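Side-chain contact in protein DOA1 (Saccharomyces cerevisiae, PDB 3ODT), which probably binds ubiquitin through its WD40 beta-propeller domain and thereby regulates the turnover of F-box proteins: residues L264-I267 against S268-S271. Sequence-based numbering, arbitrary orientation.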
ATOM      1  N   LEU A 264       0.812 -18.346  -3.746  1.00  8.24           N
ATOM      2  CA  LEU A 264      -0.276 -18.587  -2.805  1.00  7.48           C
ATOM      3  C   LEU A 264      -1.550 -19.060  -3.494  1.00  7.64           C
ATOM      4  O   LEU A 264      -1.773 -18.724  -4.653  1.00  8.79           O
ATOM      5  CB  LEU A 264      -0.581 -17.286  -2.071  1.00 10.18           C
ATOM      6  CG  LEU A 264       0.579 -16.748  -1.212  1.00 11.41           C
ATOM      7  CD1 LEU A 264       0.218 -15.421  -0.625  1.00 13.06           C
ATOM      8  CD2 LEU A 264       0.930 -17.692  -0.091  1.00 13.72           C
ATOM      9  N   PRO A 265      -2.396 -19.820  -2.760  1.00  7.87           N
ATOM     10  CA  PRO A 265      -3.632 -20.373  -3.333  1.00 10.15           C
ATOM     11  C   PRO A 265      -4.768 -19.342  -3.283  1.00 11.60           C
ATOM     12  O   PRO A 265      -5.828 -19.578  -2.683  1.00 14.05           O
ATOM     13  CB  PRO A 265      -3.927 -21.591  -2.438  1.00 15.77           C
ATOM     14  CG  PRO A 265      -3.385 -21.173  -1.079  1.00 17.93           C
ATOM     15  CD  PRO A 265      -2.153 -20.322  -1.388  1.00 14.69           C
ATOM     16  N   ALA A 266      -4.532 -18.209  -3.928  1.00  9.09           N
ATOM     17  CA  ALA A 266      -5.501 -17.138  -4.022  1.00  7.57           C
ATOM     18  C   ALA A 266      -5.418 -16.542  -5.402  1.00  7.44           C
ATOM     19  O   ALA A 266      -4.332 -16.361  -5.934  1.00  9.52           O
ATOM     20  CB  ALA A 266      -5.177 -16.081  -2.981  1.00 10.07           C
ATOM     21  N   ILE A 267      -6.549 -16.206  -6.011  1.00  8.46           N
ATOM     22  CA  ILE A 267      -6.524 -15.751  -7.393  1.00  7.95           C
ATOM     23  C   ILE A 267      -5.822 -14.390  -7.545  1.00  6.53           C
ATOM     24  O   ILE A 267      -5.283 -14.113  -8.619  1.00  7.55           O
ATOM     25  CB  ILE A 267      -7.919 -15.700  -8.063  1.00  9.54           C
ATOM     26  CG1 ILE A 267      -8.852 -14.723  -7.345  1.00  8.95           C
ATOM     27  CG2 ILE A 267      -8.505 -17.132  -8.199  1.00  9.36           C
ATOM     28  CD1 ILE A 267     -10.207 -14.607  -8.008  1.00 13.29           C
ATOM     29  N   SER A 268      -5.839 -13.572  -6.493  1.00  7.94           N
ATOM     30  CA  SER A 268      -5.210 -12.240  -6.509  1.00  7.30           C
ATOM     31  C   SER A 268      -4.531 -11.940  -5.199  1.00  5.78           C
ATOM     32  O   SER A 268      -5.124 -12.164  -4.121  1.00  7.77           O
ATOM     33  CB  SER A 268      -6.280 -11.156  -6.702  1.00  8.93           C
ATOM     34  OG  SER A 268      -7.071 -11.383  -7.855  1.00  8.21           O
ATOM     35  N   ILE A 269      -3.317 -11.398  -5.252  1.00  5.96           N
ATOM     36  CA  ILE A 269      -2.646 -10.925  -4.042  1.00  6.73           C
ATOM     37  C   ILE A 269      -2.668  -9.386  -4.081  1.00  5.47           C
ATOM     38  O   ILE A 269      -2.052  -8.799  -4.955  1.00  7.03           O
ATOM     39  CB  ILE A 269      -1.187 -11.407  -3.947  1.00  7.17           C
ATOM     40  CG1 ILE A 269      -1.058 -12.868  -4.375  1.00  7.29           C
ATOM     41  CG2 ILE A 269      -0.669 -11.169  -2.497  1.00  6.96           C
ATOM     42  CD1 ILE A 269      -1.961 -13.829  -3.631  1.00  9.89           C
ATOM     43  N   TRP A 270      -3.463  -8.769  -3.197  1.00  5.29           N
ATOM     44  CA  TRP A 270      -3.760  -7.351  -3.300  1.00  5.12           C
ATOM     45  C   TRP A 270      -2.743  -6.406  -2.682  1.00  5.18           C
ATOM     46  O   TRP A 270      -2.593  -5.273  -3.136  1.00  7.52           O
ATOM     47  CB  TRP A 270      -5.132  -7.047  -2.698  1.00  7.63           C
ATOM     48  CG  TRP A 270      -6.230  -7.710  -3.407  1.00  7.76           C
ATOM     49  CD1 TRP A 270      -7.047  -8.689  -2.935  1.00  7.04           C
ATOM     50  CD2 TRP A 270      -6.638  -7.446  -4.751  1.00  9.00           C
ATOM     51  NE1 TRP A 270      -7.947  -9.060  -3.910  1.00  7.29           N
ATOM     52  CE2 TRP A 270      -7.712  -8.312  -5.034  1.00  7.29           C
ATOM     53  CE3 TRP A 270      -6.185  -6.579  -5.741  1.00 10.81           C
ATOM     54  CZ2 TRP A 270      -8.352  -8.326  -6.264  1.00  8.34           C
ATOM     55  CZ3 TRP A 270      -6.835  -6.579  -6.972  1.00  8.88           C
ATOM     56  CH2 TRP A 270      -7.885  -7.471  -7.229  1.00  9.66           C
ATOM     57  N   SER A 271      -2.130  -6.844  -1.590  1.00  5.82           N
ATOM     58  CA  SER A 271      -1.350  -5.914  -0.790  1.00  7.04           C
ATOM     59  C   SER A 271      -0.255  -6.614   0.003  1.00  6.20           C
ATOM     60  O   SER A 271      -0.408  -7.757   0.461  1.00  6.79           O
ATOM     61  CB  SER A 271      -2.299  -5.206   0.188  1.00  7.83           C
ATOM     62  OG  SER A 271      -1.600  -4.239   0.973  1.00  8.43           O
TER
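One methyl group, CD1 of I269, reaches back over the turn that precedes it and meets both L264 and A266. It lies 4.0 Å from L264 CB and equally 4.0 Å from L264 CD1, with the two side chains crossing at about a right angle, and A266 CB comes just as near. Both torsions of I269 bend the same way (chi1 -42°, chi2 -55°), folding the CG1 arm back toward the loop instead of extending it. Isoleucine suits the place because its two-carbon CG1-CD1 arm carries a single methyl far enough to meet L264 and A266 together, the leucine gives a long apolar arm, and the small methyl of A266 fits the inside of the bend. V282 on strand 280-284 touches both L264 and I269, joining the cluster to the next strand.

The bend begins with an inverse gamma turn centred on P265, whose ring suits the required phi; across it A266 N donates a weak bond to L264 O at 2.9 Å. R246 NH1 also binds that carbonyl. I267 is exposed and keeps its branches outside the cluster. S268 is small enough for its CB to sit 3.4 Å above one face of the W270 ring, offset toward the rim, while its buried hydroxyl is satisfied by E244 OE1 and its backbone N by S285 OG. Beyond it, W270 and S271 both face G283 in a classic beta bulge, and W270 NE1 bonds D20 OD2.

The segment is thus the link from the outer edge strand 258-263 of one blade to the inner edge strand 269-274 of the next: the blade-to-blade connection of a WD40 beta-propeller.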